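Pectate lyase/Amb allergen (Acidovorax citrulli, PDB 4HWV) probably cleaves pectate by beta-elimination, as a calcium-binding, secreted member of polysaccharide lyase family 1. Local coordinates at residues D175-H180 with N199-D204; N242-G247 with S293-H298. All coordinates share one frame; numbering follows the deposited sequence.

Contacts 1 and 2 are pairings between strands of successive turns in the right-handed parallel beta-helix, and they join directly, because strands 201-203 and 243-245 are themselves neighbours: Phe202 N lies 2.7 Å from Thr243 O. Both are mostly buried, yet each has one face of buried aliphatic or aromatic side chains and another, mainly polar and in part exposed, with Leu179 among the polar groups in contact 1. On the buried face contact 1 packs Ile178 against Ile200 and Phe202, and Phe202 stacks in turn on Phe244, which meets Phe297 in contact 2. The polar faces differ more: a lysine-glutamate salt bridge in contact 1, threonine, serine and histidine side chains in contact 2.

Contact 1: D175-H180 with N199-D204; sequences DAKILH and NITFED
Lys177 reaches obliquely across to Glu203 on the neighbouring strand, and its side chain can be followed atom by atom. CB lies 3.5 Å from Thr201 O. CG, set anti to its own carbonyl carbon (chi1 -59°), runs beside Thr201 CB. From there the chain is extended, CD and CE pass near Glu203 OE2, and NZ closes a salt bridge of 2.9 Å to that oxygen, arriving on its syn side but 29° out of the carboxylate plane. A water lies 2.9 Å from the other oxygen, Glu203 OE1, which also lies against Leu179 CD2; that methyl touches Glu203 CB as well, at 3.8 Å. On the reverse face, Ile178 CG1 meets Ile200 CG2, and Ile178 CD1 packs 3.9 Å from Phe202 CE1.

Backbone bonds hold the parallel pair in register: Thr201 N to Ala176 O, Ile178 N to Thr201 O, Glu203 N to Ile178 O, and finally His180 N to Glu203 O, 3.0 Å and nearly straight at the oxygen. Beyond that bond, one water bridges His180 NE2 and Asp204 OD2, while Asp88 holds His180 ND1, and Asp204 binds both His277 and Arg249.

These are neighbouring turns of the beta-helix: strand 177-179 also pairs with 86-88, and strand 201-203 lies between 177-179 and 243-245, where Phe202 stacks on Phe244.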
loop_
_atom_site.group_PDB
_atom_site.type_symbol
_atom_site.label_atom_id
_atom_site.label_comp_id
_atom_site.label_asym_id
_atom_site.label_seq_id
_atom_site.Cartn_x
_atom_site.Cartn_y
_atom_site.Cartn_z
ATOM N N ASP A 175 15.974 -7.530 -1.541
ATOM C CA ASP A 175 14.876 -7.275 -0.612
ATOM C C ASP A 175 15.286 -6.523 0.650
ATOM O O ASP A 175 14.620 -6.626 1.682
ATOM C CB ASP A 175 14.160 -8.582 -0.271
ATOM C CG ASP A 175 15.044 -9.563 0.461
ATOM O OD1 ASP A 175 16.270 -9.357 0.543
ATOM O OD2 ASP A 175 14.496 -10.566 0.947
ATOM N N ALA A 176 16.365 -5.752 0.581
ATOM C CA ALA A 176 16.744 -4.932 1.730
ATOM C C ALA A 176 15.785 -3.752 1.831
ATOM O O ALA A 176 15.573 -3.040 0.841
ATOM C CB ALA A 176 18.159 -4.434 1.571
ATOM N N LYS A 177 15.207 -3.541 3.011
ATOM C CA LYS A 177 14.245 -2.454 3.185
ATOM C C LYS A 177 14.456 -1.713 4.492
ATOM O O LYS A 177 14.823 -2.317 5.514
ATOM C CB LYS A 177 12.807 -2.974 3.188
ATOM C CG LYS A 177 12.373 -3.718 1.936
ATOM C CD LYS A 177 10.846 -3.899 1.915
ATOM C CE LYS A 177 10.340 -4.355 0.570
ATOM N NZ LYS A 177 8.850 -4.200 0.549
ATOM N N ILE A 178 14.197 -0.405 4.471
ATOM C CA ILE A 178 14.111 0.381 5.707
ATOM C C ILE A 178 12.769 1.102 5.659
ATOM O O ILE A 178 12.480 1.833 4.695
ATOM C CB ILE A 178 15.280 1.376 5.809
ATOM C CG1 ILE A 178 16.606 0.604 5.905
ATOM C CG2 ILE A 178 15.083 2.292 7.020
ATOM C CD1 ILE A 178 17.838 1.497 5.979
ATOM N N LEU A 179 11.933 0.843 6.659
ATOM C CA LEU A 179 10.557 1.358 6.675
ATOM C C LEU A 179 10.304 2.336 7.798
ATOM O O LEU A 179 10.833 2.195 8.888
ATOM C CB LEU A 179 9.555 0.228 6.901
ATOM C CG LEU A 179 9.719 -1.084 6.142
ATOM C CD1 LEU A 179 8.661 -2.071 6.623
ATOM C CD2 LEU A 179 9.617 -0.877 4.638
ATOM N N HIS A 180 9.434 3.304 7.529
ATOM C CA HIS A 180 8.741 4.038 8.582
ATOM C C HIS A 180 9.603 5.011 9.375
ATOM O O HIS A 180 9.246 5.383 10.501
ATOM C CB HIS A 180 8.039 3.062 9.541
ATOM C CG HIS A 180 7.126 2.100 8.850
ATOM N ND1 HIS A 180 6.961 0.798 9.269
ATOM C CD2 HIS A 180 6.361 2.243 7.741
ATOM C CE1 HIS A 180 6.119 0.179 8.457
ATOM N NE2 HIS A 180 5.737 1.036 7.519
ATOM N N ASN A 199 21.235 0.407 -2.740
ATOM C CA ASN A 199 20.582 -0.887 -2.824
ATOM C C ASN A 199 19.560 -1.166 -1.732
ATOM O O ASN A 199 19.342 -2.323 -1.384
ATOM C CB ASN A 199 21.602 -2.028 -2.895
ATOM C CG ASN A 199 20.997 -3.294 -3.476
ATOM O OD1 ASN A 199 20.199 -3.218 -4.412
ATOM N ND2 ASN A 199 21.378 -4.461 -2.939
ATOM N N ILE A 200 18.883 -0.119 -1.252
ATOM C CA ILE A 200 17.867 -0.261 -0.205
ATOM C C ILE A 200 16.538 0.239 -0.757
ATOM O O ILE A 200 16.482 1.219 -1.520
ATOM C CB ILE A 200 18.266 0.558 1.045
ATOM C CG1 ILE A 200 19.547 -0.022 1.638
ATOM C CG2 ILE A 200 17.144 0.591 2.101
ATOM C CD1 ILE A 200 20.312 0.946 2.514
ATOM N N THR A 201 15.463 -0.452 -0.392
ATOM C CA THR A 201 14.111 0.050 -0.650
ATOM C C THR A 201 13.592 0.742 0.609
ATOM O O THR A 201 13.425 0.100 1.646
ATOM C CB THR A 201 13.189 -1.098 -1.081
ATOM O OG1 THR A 201 13.640 -1.562 -2.349
ATOM C CG2 THR A 201 11.742 -0.637 -1.238
ATOM N N PHE A 202 13.364 2.055 0.502
ATOM C CA PHE A 202 12.895 2.888 1.595
ATOM C C PHE A 202 11.394 3.095 1.402
ATOM O O PHE A 202 10.971 3.471 0.307
ATOM C CB PHE A 202 13.582 4.254 1.532
ATOM C CG PHE A 202 15.034 4.249 1.909
ATOM C CD1 PHE A 202 15.393 4.443 3.241
ATOM C CD2 PHE A 202 16.034 4.071 0.955
ATOM C CE1 PHE A 202 16.717 4.458 3.619
ATOM C CE2 PHE A 202 17.381 4.093 1.338
ATOM C CZ PHE A 202 17.721 4.289 2.656
ATOM N N GLU A 203 10.593 2.875 2.443
ATOM C CA GLU A 203 9.142 3.086 2.318
ATOM C C GLU A 203 8.548 3.843 3.482
ATOM O O GLU A 203 8.810 3.516 4.643
ATOM C CB GLU A 203 8.372 1.756 2.272
ATOM C CG GLU A 203 8.728 0.866 1.076
ATOM C CD GLU A 203 8.021 -0.468 1.072
ATOM O OE1 GLU A 203 7.030 -0.645 1.805
ATOM O OE2 GLU A 203 8.464 -1.345 0.298
ATOM N N ASP A 204 7.724 4.838 3.151
ATOM C CA ASP A 204 6.626 5.285 4.012
ATOM C C ASP A 204 7.100 5.871 5.338
ATOM O O ASP A 204 6.873 5.295 6.412
ATOM C CB ASP A 204 5.643 4.123 4.226
ATOM C CG ASP A 204 4.352 4.551 4.899
ATOM O OD1 ASP A 204 4.029 5.755 4.915
ATOM O OD2 ASP A 204 3.662 3.666 5.422
HETATM O O HOH W 1 17.812 -4.628 -2.038
HETATM O O HOH W 2 15.146 -3.763 -1.748
HETATM O O HOH W 3 6.907 -3.188 3.260
HETATM O O HOH W 4 4.091 1.023 5.380
#

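Contact 2: N242-G247 with S293-H298; sequences NTFSDG and SNNHFH
Phe244 and Phe297 point the same way from adjacent strands, their rings nearly parallel (16° between planes) but slid so far that they barely overlap; the centroids are 5.0 Å apart, and they come closest where Phe244 CD1 meets Phe297 CE1. At the edge of the Phe244 ring, in its plane, sits Asn295 OD1, whose amide is turned 73° from that ring.

Asn242 and Asn295 repeat the side-by-side pattern with amide planes almost parallel. Asn295 OD1 accepts from two donors of one residue: Asn242 N lies 2.9 Å from Asn295 OD1. The bond from Asn242 ND2 to Asn295 OD1 is longer, at 3.3 Å. Asn242 OD1 turns to Ile200 N and Asn295 ND2 to Ile239 O, so each amide also ties to the preceding turn. Such stacked asparagines and aromatics, aligned on successive turns, are hallmarks of the parallel beta-helix of pectate lyases.

On the face of Thr243, Ser245, His296 and His298, the His298 ring is swung between backbone N and carbonyl carbon (chi1 67°), which brings one face under Ser245 CB, a CH-pi contact of 3.6 Å to the centroid. Thr243 CG2 meets the same ring at its edge, 3.8 Å from His298 NE2. One water joins Thr243 OG1 to His296 ND1, while Ala480 N also binds that hydroxyl and Gln332 takes His296 NE2. Backbone bonds run from His296 N to Asn242 O, Phe244 N to His296 O and His298 N to Phe244 O.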
loop_
_atom_site.group_PDB
_atom_site.type_symbol
_atom_site.label_atom_id
_atom_site.label_comp_id
_atom_site.label_asym_id
_atom_site.label_seq_id
_atom_site.Cartn_x
_atom_site.Cartn_y
_atom_site.Cartn_z
ATOM N N ASN A 242 18.749 3.064 -5.106
ATOM C CA ASN A 242 17.753 2.783 -4.072
ATOM C C ASN A 242 16.374 2.980 -4.667
ATOM O O ASN A 242 16.216 3.565 -5.751
ATOM C CB ASN A 242 17.900 3.723 -2.867
ATOM C CG ASN A 242 19.289 3.686 -2.282
ATOM O OD1 ASN A 242 19.657 2.725 -1.598
ATOM N ND2 ASN A 242 20.075 4.735 -2.548
ATOM N N THR A 243 15.372 2.479 -3.953
ATOM C CA THR A 243 13.984 2.735 -4.305
ATOM C C THR A 243 13.343 3.458 -3.129
ATOM O O THR A 243 13.651 3.147 -1.977
ATOM C CB THR A 243 13.276 1.411 -4.624
ATOM O OG1 THR A 243 13.916 0.842 -5.771
ATOM C CG2 THR A 243 11.773 1.605 -4.911
ATOM N N PHE A 244 12.485 4.446 -3.410
ATOM C CA PHE A 244 11.812 5.241 -2.375
ATOM C C PHE A 244 10.354 5.381 -2.756
ATOM O O PHE A 244 10.051 5.658 -3.914
ATOM C CB PHE A 244 12.358 6.666 -2.336
ATOM C CG PHE A 244 13.819 6.774 -1.987
ATOM C CD1 PHE A 244 14.802 6.630 -2.955
ATOM C CD2 PHE A 244 14.201 7.120 -0.698
ATOM C CE1 PHE A 244 16.144 6.776 -2.623
ATOM C CE2 PHE A 244 15.531 7.275 -0.371
ATOM C CZ PHE A 244 16.502 7.091 -1.327
ATOM N N SER A 245 9.447 5.247 -1.785
ATOM C CA SER A 245 8.015 5.429 -2.048
ATOM C C SER A 245 7.254 5.625 -0.747
ATOM O O SER A 245 7.823 5.474 0.336
ATOM C CB SER A 245 7.425 4.202 -2.747
ATOM O OG SER A 245 7.317 3.134 -1.842
ATOM N N ASP A 246 5.956 5.906 -0.857
ATOM C CA ASP A 246 5.085 5.941 0.316
ATOM C C ASP A 246 4.580 4.551 0.716
ATOM O O ASP A 246 3.621 4.436 1.487
ATOM C CB ASP A 246 3.903 6.886 0.096
ATOM C CG ASP A 246 4.319 8.348 0.141
ATOM O OD1 ASP A 246 5.474 8.631 0.559
ATOM O OD2 ASP A 246 3.478 9.209 -0.225
ATOM N N GLY A 247 5.231 3.495 0.216
ATOM C CA GLY A 247 4.800 2.152 0.542
ATOM C C GLY A 247 3.335 1.948 0.212
ATOM O O GLY A 247 2.854 2.422 -0.818
ATOM N N SER A 293 21.639 9.182 -7.818
ATOM C CA SER A 293 21.830 8.549 -9.117
ATOM C C SER A 293 21.134 7.192 -9.165
ATOM O O SER A 293 21.153 6.430 -8.189
ATOM C CB SER A 293 23.325 8.382 -9.402
ATOM O OG SER A 293 23.975 7.698 -8.339
ATOM N N ASN A 294 20.513 6.898 -10.304
ATOM C CA ASN A 294 20.040 5.541 -10.588
ATOM C C ASN A 294 19.032 5.019 -9.567
ATOM O O ASN A 294 18.988 3.815 -9.307
ATOM C CB ASN A 294 21.234 4.569 -10.678
ATOM C CG ASN A 294 22.327 5.092 -11.590
ATOM O OD1 ASN A 294 22.056 5.454 -12.740
ATOM N ND2 ASN A 294 23.565 5.154 -11.076
ATOM N N ASN A 295 18.233 5.919 -8.996
ATOM C CA ASN A 295 17.199 5.526 -8.025
ATOM C C ASN A 295 15.831 5.444 -8.688
ATOM O O ASN A 295 15.613 6.033 -9.746
ATOM C CB ASN A 295 17.089 6.540 -6.873
ATOM C CG ASN A 295 18.391 6.748 -6.140
ATOM O OD1 ASN A 295 18.803 5.911 -5.333
ATOM N ND2 ASN A 295 19.033 7.877 -6.386
ATOM N N HIS A 296 14.922 4.706 -8.057
ATOM C CA HIS A 296 13.520 4.675 -8.449
ATOM C C HIS A 296 12.710 5.344 -7.340
ATOM O O HIS A 296 12.609 4.808 -6.243
ATOM C CB HIS A 296 13.073 3.223 -8.623
ATOM C CG HIS A 296 11.654 3.073 -9.074
ATOM N ND1 HIS A 296 10.988 1.871 -8.988
ATOM C CD2 HIS A 296 10.782 3.952 -9.631
ATOM C CE1 HIS A 296 9.773 2.008 -9.489
ATOM N NE2 HIS A 296 9.621 3.261 -9.885
ATOM N N PHE A 297 12.163 6.522 -7.625
ATOM C CA PHE A 297 11.314 7.238 -6.680
ATOM C C PHE A 297 9.894 7.132 -7.185
ATOM O O PHE A 297 9.636 7.482 -8.330
ATOM C CB PHE A 297 11.662 8.733 -6.644
ATOM C CG PHE A 297 13.092 9.041 -6.273
ATOM C CD1 PHE A 297 13.480 9.145 -4.941
ATOM C CD2 PHE A 297 14.052 9.256 -7.255
ATOM C CE1 PHE A 297 14.793 9.454 -4.598
ATOM C CE2 PHE A 297 15.375 9.571 -6.915
ATOM C CZ PHE A 297 15.741 9.672 -5.585
ATOM N N HIS A 298 8.966 6.664 -6.360
ATOM C CA HIS A 298 7.599 6.514 -6.859
ATOM C C HIS A 298 6.551 6.713 -5.796
ATOM O O HIS A 298 6.786 6.432 -4.624
ATOM C CB HIS A 298 7.398 5.175 -7.610
ATOM C CG HIS A 298 7.485 3.937 -6.753
ATOM N ND1 HIS A 298 6.378 3.362 -6.157
ATOM C CD2 HIS A 298 8.534 3.126 -6.451
ATOM C CE1 HIS A 298 6.744 2.264 -5.517
ATOM N NE2 HIS A 298 8.049 2.103 -5.673
HETATM O O HOH W 5 12.312 -0.216 -7.704
#